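Local coordinates for membrane protein (Acinetobacter baumannii AB307-0294, PDB 5DL5) that forms an outer-membrane beta-barrel channel of the OprD porin family that probably lets small solutes, including some antibiotics, into the cell, at residues F24-Y38 against S52-T66. Sequence-based numbering, arbitrary orientation.
Sequences FVEDANGSILFRTGY and SVAQSAIVSIESGFT. With C8E ((hydroxyethyloxy)tri(ethyloxy)octane), chain C.
Thr36 and Gln55 meet where strand 29-38 pairs with strand 52-62. Thr36 OG1 donates to Gln55 OE1 over 2.6 Å, reaching it 22° out of the carbonyl plane. Gln55 can do this because its chain bends at chi2 (69°), which turns the amide across to the other strand. Its NE2 then sits at the edge of the Phe34 ring and bonds to Ser56 O, 3.1 Å away. Arg35 N reaches the same oxygen from the opposite face of its plane. A water bridges Gln55 NE2 and Thr36 OG1. This side faces outward: one end of a bound detergent molecule reaches it, with detergent C19 3.6 Å from Gln55 CG. Ala57 CB touches Phe34 CE1 at 3.8 Å. Further along, Ile32 CG1 lies 4.0 Å from Val59 CG2.

The strands form an antiparallel hairpin in the wall of the porin barrel. Strand 416-428 pairs with the far edge of 29-38, which helps close the barrel. On the other face, the Leu33 and Ile58 side chains lie side by side, with Leu33 CD2 4.1 Å from Ile58 CD1. Arg35 is buried there and salt-bridged to Asp424.

Packing is close where the type I turn from Val25 to Ala28 precedes strand 29-38. Ser63 CB packs over one face of the Phe24 ring, 3.6 Å from its centroid, as a CH-pi contact. Beside it, Asp27 CB presses on Gly64 CA at 3.4 Å, and Gly64 N donates to Phe24 O.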
ATOM      1  N   PHE A  24       7.946  17.734  25.483  1.00 44.79           N
ATOM      2  CA  PHE A  24       8.675  16.649  24.813  1.00 45.48           C
ATOM      3  C   PHE A  24       8.331  15.243  25.408  1.00 45.44           C
ATOM      4  O   PHE A  24       8.042  14.277  24.667  1.00 42.46           O
ATOM      5  CB  PHE A  24      10.161  16.869  24.984  1.00 46.92           C
ATOM      6  CG  PHE A  24      11.014  15.934  24.170  1.00 47.18           C
ATOM      7  CD1 PHE A  24      11.349  16.228  22.889  1.00 46.62           C
ATOM      8  CD2 PHE A  24      11.572  14.841  24.748  1.00 48.94           C
ATOM      9  CE1 PHE A  24      12.225  15.448  22.195  1.00 47.14           C
ATOM     10  CE2 PHE A  24      12.406  14.019  24.047  1.00 46.76           C
ATOM     11  CZ  PHE A  24      12.738  14.308  22.785  1.00 45.90           C
ATOM     12  N   VAL A  25       8.360  15.176  26.711  1.00 45.27           N
ATOM     13  CA  VAL A  25       8.028  13.958  27.490  1.00 50.22           C
ATOM     14  C   VAL A  25       6.502  13.690  27.675  1.00 52.18           C
ATOM     15  O   VAL A  25       6.003  12.610  27.354  1.00 52.86           O
ATOM     16  CB  VAL A  25       8.718  13.971  28.878  1.00 54.72           C
ATOM     17  CG1 VAL A  25       8.380  12.715  29.680  1.00 56.39           C
ATOM     18  CG2 VAL A  25      10.232  14.055  28.711  1.00 55.54           C
ATOM     19  N   GLU A  26       5.766  14.697  28.102  1.00 54.68           N
ATOM     20  CA  GLU A  26       4.333  14.544  28.357  1.00 57.95           C
ATOM     21  C   GLU A  26       3.533  14.097  27.156  1.00 53.73           C
ATOM     22  O   GLU A  26       2.643  13.304  27.313  1.00 53.19           O
ATOM     23  CB  GLU A  26       3.702  15.823  28.870  1.00 60.14           C
ATOM     24  CG  GLU A  26       4.209  16.180  30.226  1.00 67.54           C
ATOM     25  CD  GLU A  26       5.659  16.743  30.255  1.00 72.54           C
ATOM     26  OE1 GLU A  26       6.335  17.119  29.227  1.00 65.29           O
ATOM     27  OE2 GLU A  26       6.148  16.821  31.405  1.00 84.01           O
ATOM     28  N   ASP A  27       3.820  14.621  25.988  1.00 48.91           N
ATOM     29  CA  ASP A  27       3.022  14.274  24.827  1.00 49.23           C
ATOM     30  C   ASP A  27       3.639  13.063  24.093  1.00 46.19           C
ATOM     31  O   ASP A  27       3.288  12.830  22.962  1.00 42.91           O
ATOM     32  CB  ASP A  27       3.010  15.461  23.798  1.00 50.29           C
ATOM     33  CG  ASP A  27       2.233  16.650  24.247  1.00 57.42           C
ATOM     34  OD1 ASP A  27       1.202  16.436  24.865  1.00 62.60           O
ATOM     35  OD2 ASP A  27       2.657  17.831  24.011  1.00 66.71           O
ATOM     36  N   ALA A  28       4.608  12.353  24.656  1.00 43.52           N
ATOM     37  CA  ALA A  28       5.260  11.362  23.860  1.00 44.51           C
ATOM     38  C   ALA A  28       4.382  10.097  23.697  1.00 47.18           C
ATOM     39  O   ALA A  28       3.580   9.785  24.537  1.00 45.07           O
ATOM     40  CB  ALA A  28       6.596  10.973  24.482  1.00 44.89           C
ATOM     41  N   ASN A  29       4.617   9.323  22.656  1.00 46.06           N
ATOM     42  CA  ASN A  29       3.902   8.064  22.489  1.00 48.83           C
ATOM     43  C   ASN A  29       4.834   7.076  21.840  1.00 48.71           C
ATOM     44  O   ASN A  29       5.619   7.455  21.004  1.00 44.62           O
ATOM     45  CB  ASN A  29       2.787   8.264  21.477  1.00 54.33           C
ATOM     46  CG  ASN A  29       1.685   9.102  22.038  1.00 60.70           C
ATOM     47  OD1 ASN A  29       1.292   8.900  23.168  1.00 73.23           O
ATOM     48  ND2 ASN A  29       1.239  10.116  21.285  1.00 61.70           N
ATOM     49  N   GLY A  30       4.634   5.800  22.143  1.00 47.13           N
ATOM     50  CA  GLY A  30       5.533   4.787  21.686  1.00 46.41           C
ATOM     51  C   GLY A  30       4.822   3.457  21.730  1.00 44.60           C
ATOM     52  O   GLY A  30       4.077   3.197  22.649  1.00 41.56           O
ATOM     53  N   SER A  31       5.079   2.640  20.707  1.00 42.04           N
ATOM     54  CA  SER A  31       4.495   1.310  20.626  1.00 44.48           C
ATOM     55  C   SER A  31       5.334   0.390  19.772  1.00 39.20           C
ATOM     56  O   SER A  31       6.262   0.811  19.043  1.00 34.23           O
ATOM     57  CB  SER A  31       3.053   1.352  20.097  1.00 45.42           C
ATOM     58  OG  SER A  31       3.153   1.651  18.722  1.00 47.63           O
ATOM     59  N   ILE A  32       5.096  -0.890  19.992  1.00 40.03           N
ATOM     60  CA  ILE A  32       5.731  -1.968  19.233  1.00 42.79           C
ATOM     61  C   ILE A  32       4.624  -2.876  18.700  1.00 39.29           C
ATOM     62  O   ILE A  32       3.731  -3.268  19.431  1.00 39.44           O
ATOM     63  CB  ILE A  32       6.626  -2.845  20.118  1.00 43.19           C
ATOM     64  CG1 ILE A  32       7.635  -2.051  20.749  1.00 48.65           C
ATOM     65  CG2 ILE A  32       7.429  -3.897  19.351  1.00 43.91           C
ATOM     66  CD1 ILE A  32       8.564  -2.878  21.616  1.00 57.01           C
ATOM     67  N   LEU A  33       4.757  -3.289  17.478  1.00 38.07           N
ATOM     68  CA  LEU A  33       3.846  -4.246  16.920  1.00 38.22           C
ATOM     69  C   LEU A  33       4.661  -5.452  16.700  1.00 35.54           C
ATOM     70  O   LEU A  33       5.626  -5.397  15.923  1.00 36.06           O
ATOM     71  CB  LEU A  33       3.358  -3.698  15.544  1.00 39.48           C
ATOM     72  CG  LEU A  33       2.588  -4.757  14.711  1.00 43.19           C
ATOM     73  CD1 LEU A  33       1.465  -5.293  15.599  1.00 45.21           C
ATOM     74  CD2 LEU A  33       2.020  -4.147  13.410  1.00 43.16           C
ATOM     75  N   PHE A  34       4.305  -6.548  17.344  1.00 37.70           N
ATOM     76  CA  PHE A  34       4.898  -7.857  16.982  1.00 37.63           C
ATOM     77  C   PHE A  34       4.105  -8.580  15.908  1.00 37.28           C
ATOM     78  O   PHE A  34       2.969  -8.843  16.075  1.00 37.36           O
ATOM     79  CB  PHE A  34       4.972  -8.712  18.207  1.00 41.46           C
ATOM     80  CG  PHE A  34       5.825  -8.134  19.272  1.00 42.44           C
ATOM     81  CD1 PHE A  34       7.181  -8.318  19.215  1.00 41.72           C
ATOM     82  CD2 PHE A  34       5.280  -7.420  20.309  1.00 45.23           C
ATOM     83  CE1 PHE A  34       8.009  -7.862  20.218  1.00 43.58           C
ATOM     84  CE2 PHE A  34       6.096  -6.972  21.363  1.00 48.59           C
ATOM     85  CZ  PHE A  34       7.479  -7.171  21.306  1.00 46.38           C
ATOM     86  N   ARG A  35       4.717  -8.896  14.795  1.00 34.51           N
ATOM     87  CA  ARG A  35       3.962  -9.460  13.702  1.00 36.14           C
ATOM     88  C   ARG A  35       4.593 -10.750  13.287  1.00 35.51           C
ATOM     89  O   ARG A  35       5.832 -10.795  13.050  1.00 35.23           O
ATOM     90  CB  ARG A  35       4.018  -8.516  12.504  1.00 36.50           C
ATOM     91  CG  ARG A  35       3.460  -9.156  11.265  1.00 37.88           C
ATOM     92  CD  ARG A  35       3.324  -8.088  10.207  1.00 41.99           C
ATOM     93  NE  ARG A  35       2.120  -7.333  10.352  1.00 44.83           N
ATOM     94  CZ  ARG A  35       1.940  -6.136   9.839  1.00 58.92           C
ATOM     95  NH1 ARG A  35       2.928  -5.535   9.103  1.00 59.85           N
ATOM     96  NH2 ARG A  35       0.742  -5.543  10.036  1.00 55.19           N
ATOM     97  N   THR A  36       3.802 -11.810  13.309  1.00 34.81           N
ATOM     98  CA  THR A  36       4.239 -13.087  12.764  1.00 36.82           C
ATOM     99  C   THR A  36       3.528 -13.229  11.404  1.00 36.09           C
ATOM    100  O   THR A  36       2.278 -13.172  11.321  1.00 36.41           O
ATOM    101  CB  THR A  36       3.811 -14.244  13.680  1.00 38.82           C
ATOM    102  OG1 THR A  36       4.000 -13.908  15.056  1.00 39.72           O
ATOM    103  CG2 THR A  36       4.525 -15.529  13.359  1.00 40.62           C
ATOM    104  N   GLY A  37       4.295 -13.521  10.372  1.00 35.21           N
ATOM    105  CA  GLY A  37       3.683 -13.783   9.042  1.00 36.91           C
ATOM    106  C   GLY A  37       4.097 -15.033   8.296  1.00 35.24           C
ATOM    107  O   GLY A  37       5.159 -15.598   8.486  1.00 33.21           O
ATOM    108  N   TYR A  38       3.217 -15.412   7.392  1.00 36.36           N
ATOM    109  CA  TYR A  38       3.259 -16.609   6.595  1.00 35.33           C
ATOM    110  C   TYR A  38       2.634 -16.219   5.274  1.00 37.05           C
ATOM    111  O   TYR A  38       1.471 -15.736   5.283  1.00 35.30           O
ATOM    112  CB  TYR A  38       2.318 -17.566   7.258  1.00 38.39           C
ATOM    113  CG  TYR A  38       2.162 -18.912   6.601  1.00 41.46           C
ATOM    114  CD1 TYR A  38       1.252 -19.120   5.566  1.00 43.40           C
ATOM    115  CD2 TYR A  38       2.872 -20.014   7.060  1.00 46.73           C
ATOM    116  CE1 TYR A  38       1.093 -20.369   4.977  1.00 43.55           C
ATOM    117  CE2 TYR A  38       2.723 -21.270   6.462  1.00 46.49           C
ATOM    118  CZ  TYR A  38       1.828 -21.417   5.419  1.00 45.80           C
ATOM    119  OH  TYR A  38       1.714 -22.651   4.847  1.00 45.58           O
ATOM    120  N   SER A  52       7.262 -17.985   2.588  1.00 33.82           N
ATOM    121  CA  SER A  52       7.970 -17.052   3.397  1.00 33.52           C
ATOM    122  C   SER A  52       7.337 -17.057   4.772  1.00 33.79           C
ATOM    123  O   SER A  52       6.140 -16.776   4.905  1.00 34.11           O
ATOM    124  CB  SER A  52       7.987 -15.614   2.810  1.00 35.14           C
ATOM    125  OG  SER A  52       8.580 -15.635   1.490  1.00 33.57           O
ATOM    126  N   VAL A  53       8.150 -17.334   5.818  1.00 32.14           N
ATOM    127  CA  VAL A  53       7.655 -17.294   7.211  1.00 32.95           C
ATOM    128  C   VAL A  53       8.670 -16.529   8.048  1.00 32.22           C
ATOM    129  O   VAL A  53       9.915 -16.776   7.904  1.00 32.00           O
ATOM    130  CB  VAL A  53       7.399 -18.678   7.836  1.00 33.38           C
ATOM    131  CG1 VAL A  53       6.632 -18.524   9.150  1.00 34.30           C
ATOM    132  CG2 VAL A  53       6.649 -19.626   6.895  1.00 34.11           C
ATOM    133  N   ALA A  54       8.158 -15.589   8.902  1.00 31.42           N
ATOM    134  CA  ALA A  54       8.975 -14.651   9.642  1.00 30.25           C
ATOM    135  C   ALA A  54       8.264 -13.965  10.835  1.00 32.82           C
ATOM    136  O   ALA A  54       7.031 -14.055  10.953  1.00 32.37           O
ATOM    137  CB  ALA A  54       9.574 -13.620   8.674  1.00 31.33           C
ATOM    138  N   GLN A  55       9.073 -13.457  11.793  1.00 31.91           N
ATOM    139  CA  GLN A  55       8.619 -12.749  12.967  1.00 33.58           C
ATOM    140  C   GLN A  55       9.277 -11.389  12.977  1.00 33.82           C
ATOM    141  O   GLN A  55      10.505 -11.309  12.752  1.00 33.49           O
ATOM    142  CB  GLN A  55       9.018 -13.499  14.227  1.00 35.46           C
ATOM    143  CG  GLN A  55       8.683 -12.760  15.519  1.00 36.76           C
ATOM    144  CD  GLN A  55       7.212 -12.678  15.790  1.00 37.63           C
ATOM    145  OE1 GLN A  55       6.537 -13.712  15.694  1.00 39.74           O
ATOM    146  NE2 GLN A  55       6.673 -11.457  16.041  1.00 36.90           N
ATOM    147  N   SER A  56       8.497 -10.339  13.245  1.00 31.68           N
ATOM    148  CA  SER A  56       9.028  -8.971  13.274  1.00 33.06           C
ATOM    149  C   SER A  56       8.624  -8.330  14.526  1.00 33.75           C
ATOM    150  O   SER A  56       7.589  -8.667  15.115  1.00 37.13           O
ATOM    151  CB  SER A  56       8.385  -8.118  12.149  1.00 35.11           C
ATOM    152  OG  SER A  56       9.022  -8.624  11.003  1.00 41.60           O
ATOM    153  N   ALA A  57       9.402  -7.318  14.881  1.00 33.35           N
ATOM    154  CA  ALA A  57       9.011  -6.365  15.939  1.00 35.01           C
ATOM    155  C   ALA A  57       9.188  -4.974  15.329  1.00 34.05           C
ATOM    156  O   ALA A  57      10.287  -4.607  14.939  1.00 34.99           O
ATOM    157  CB  ALA A  57       9.853  -6.494  17.199  1.00 35.81           C
ATOM    158  N   ILE A  58       8.113  -4.199  15.307  1.00 34.33           N
ATOM    159  CA  ILE A  58       8.134  -2.923  14.545  1.00 33.81           C
ATOM    160  C   ILE A  58       7.927  -1.842  15.574  1.00 35.76           C
ATOM    161  O   ILE A  58       6.923  -1.852  16.271  1.00 34.75           O
ATOM    162  CB  ILE A  58       7.009  -2.873  13.528  1.00 34.98           C
ATOM    163  CG1 ILE A  58       7.180  -4.077  12.508  1.00 34.42           C
ATOM    164  CG2 ILE A  58       7.017  -1.462  12.876  1.00 37.97           C
ATOM    165  CD1 ILE A  58       5.871  -4.587  11.949  1.00 36.77           C
ATOM    166  N   VAL A  59       8.880  -0.929  15.687  1.00 34.84           N
ATOM    167  CA  VAL A  59       8.810   0.057  16.699  1.00 37.62           C
ATOM    168  C   VAL A  59       8.415   1.402  16.126  1.00 34.75           C
ATOM    169  O   VAL A  59       8.944   1.784  15.053  1.00 34.90           O
ATOM    170  CB  VAL A  59      10.173   0.170  17.394  1.00 41.80           C
ATOM    171  CG1 VAL A  59      10.079   1.195  18.480  1.00 44.81           C
ATOM    172  CG2 VAL A  59      10.461  -1.144  18.077  1.00 45.55           C
ATOM    173  N   SER A  60       7.562   2.132  16.864  1.00 36.67           N
ATOM    174  CA  SER A  60       7.294   3.555  16.558  1.00 41.22           C
ATOM    175  C   SER A  60       7.313   4.386  17.801  1.00 45.68           C
ATOM    176  O   SER A  60       6.571   4.045  18.763  1.00 45.52           O
ATOM    177  CB  SER A  60       5.941   3.812  15.841  1.00 46.44           C
ATOM    178  OG  SER A  60       5.835   5.261  15.673  1.00 47.76           O
ATOM    179  N   ILE A  61       8.214   5.407  17.844  1.00 41.45           N
ATOM    180  CA  ILE A  61       8.375   6.315  19.031  1.00 44.51           C
ATOM    181  C   ILE A  61       8.326   7.736  18.483  1.00 44.14           C
ATOM    182  O   ILE A  61       8.942   8.026  17.392  1.00 41.80           O
ATOM    183  CB  ILE A  61       9.655   6.050  19.809  1.00 47.41           C
ATOM    184  CG1 ILE A  61       9.585   4.687  20.450  1.00 49.14           C
ATOM    185  CG2 ILE A  61       9.857   7.011  21.025  1.00 49.74           C
ATOM    186  CD1 ILE A  61      10.941   4.312  20.995  1.00 48.97           C
ATOM    187  N   GLU A  62       7.459   8.542  19.119  1.00 43.33           N
ATOM    188  CA  GLU A  62       7.234   9.944  18.726  1.00 43.49           C
ATOM    189  C   GLU A  62       7.272  10.695  20.051  1.00 43.34           C
ATOM    190  O   GLU A  62       6.419  10.430  20.889  1.00 43.11           O
ATOM    191  CB  GLU A  62       5.872  10.114  18.070  1.00 44.95           C
ATOM    192  CG  GLU A  62       5.787   9.561  16.600  1.00 45.69           C
ATOM    193  CD  GLU A  62       6.811  10.274  15.680  1.00 49.18           C
ATOM    194  OE1 GLU A  62       7.264  11.448  15.886  1.00 51.94           O
ATOM    195  OE2 GLU A  62       7.261   9.630  14.725  1.00 48.48           O
ATOM    196  N   SER A  63       8.262  11.588  20.218  1.00 39.26           N
ATOM    197  CA  SER A  63       8.301  12.523  21.302  1.00 38.67           C
ATOM    198  C   SER A  63       7.100  13.444  21.195  1.00 36.80           C
ATOM    199  O   SER A  63       6.511  13.513  20.160  1.00 33.67           O
ATOM    200  CB  SER A  63       9.560  13.384  21.323  1.00 38.28           C
ATOM    201  OG  SER A  63       9.637  14.335  20.302  1.00 37.97           O
ATOM    202  N   GLY A  64       6.757  14.123  22.259  1.00 35.75           N
ATOM    203  CA  GLY A  64       5.942  15.249  22.059  1.00 39.42           C
ATOM    204  C   GLY A  64       6.736  16.457  21.495  1.00 39.26           C
ATOM    205  O   GLY A  64       7.924  16.342  21.202  1.00 40.90           O
ATOM    206  N   PHE A  65       6.115  17.636  21.479  1.00 39.01           N
ATOM    207  CA  PHE A  65       6.793  18.847  21.001  1.00 39.07           C
ATOM    208  C   PHE A  65       7.098  19.697  22.217  1.00 37.38           C
ATOM    209  O   PHE A  65       6.286  19.882  23.162  1.00 38.80           O
ATOM    210  CB  PHE A  65       6.006  19.664  19.911  1.00 37.42           C
ATOM    211  CG  PHE A  65       5.895  19.003  18.568  1.00 35.84           C
ATOM    212  CD1 PHE A  65       4.864  18.103  18.340  1.00 34.18           C
ATOM    213  CD2 PHE A  65       6.793  19.286  17.512  1.00 33.88           C
ATOM    214  CE1 PHE A  65       4.706  17.527  17.103  1.00 34.99           C
ATOM    215  CE2 PHE A  65       6.605  18.698  16.233  1.00 35.20           C
ATOM    216  CZ  PHE A  65       5.589  17.748  16.060  1.00 35.28           C
ATOM    217  N   THR A  66       8.254  20.309  22.186  1.00 35.82           N
ATOM    218  CA  THR A  66       8.522  21.280  23.238  1.00 37.76           C
ATOM    219  C   THR A  66       7.528  22.477  23.110  1.00 38.02           C
ATOM    220  O   THR A  66       7.120  22.796  22.018  1.00 38.86           O
ATOM    221  CB  THR A  66       9.956  21.846  23.169  1.00 39.89           C
ATOM    222  OG1 THR A  66      10.238  22.360  21.846  1.00 36.86           O
ATOM    223  CG2 THR A  66      10.974  20.787  23.531  1.00 41.87           C
TER
HETATM  224  C8  C8E C 502      19.876  -7.229  12.648  1.00 59.05           C
HETATM  225  O9  C8E C 502      19.404  -8.172  13.605  1.00 58.68           O
HETATM  226  C10 C8E C 502      17.978  -8.216  13.845  1.00 64.96           C
HETATM  227  C11 C8E C 502      17.647  -8.995  15.112  1.00 62.78           C
HETATM  228  O12 C8E C 502      16.265  -8.854  15.481  1.00 66.70           O
HETATM  229  C13 C8E C 502      16.041  -8.430  16.838  1.00 69.68           C
HETATM  230  C14 C8E C 502      14.567  -8.479  17.257  1.00 67.30           C
HETATM  231  O15 C8E C 502      14.026  -9.711  16.821  1.00 65.87           O
HETATM  232  C16 C8E C 502      12.615  -9.754  16.563  1.00 57.48           C
HETATM  233  C17 C8E C 502      11.857  -9.612  17.851  1.00 59.41           C
HETATM  234  O18 C8E C 502      10.580 -10.248  17.693  1.00 56.86           O
HETATM  235  C19 C8E C 502      10.575 -11.536  18.325  1.00 54.16           C
HETATM  236  C20 C8E C 502       9.703 -11.568  19.522  1.00 53.72           C
HETATM  237  O21 C8E C 502       9.541 -12.959  19.782  1.00 70.55           O
HETATM  238  O   HOH W   1       3.194  18.092  21.623  1.00 47.51           O
HETATM  239  O   HOH W   2       3.599 -11.570  16.439  1.00 40.73           O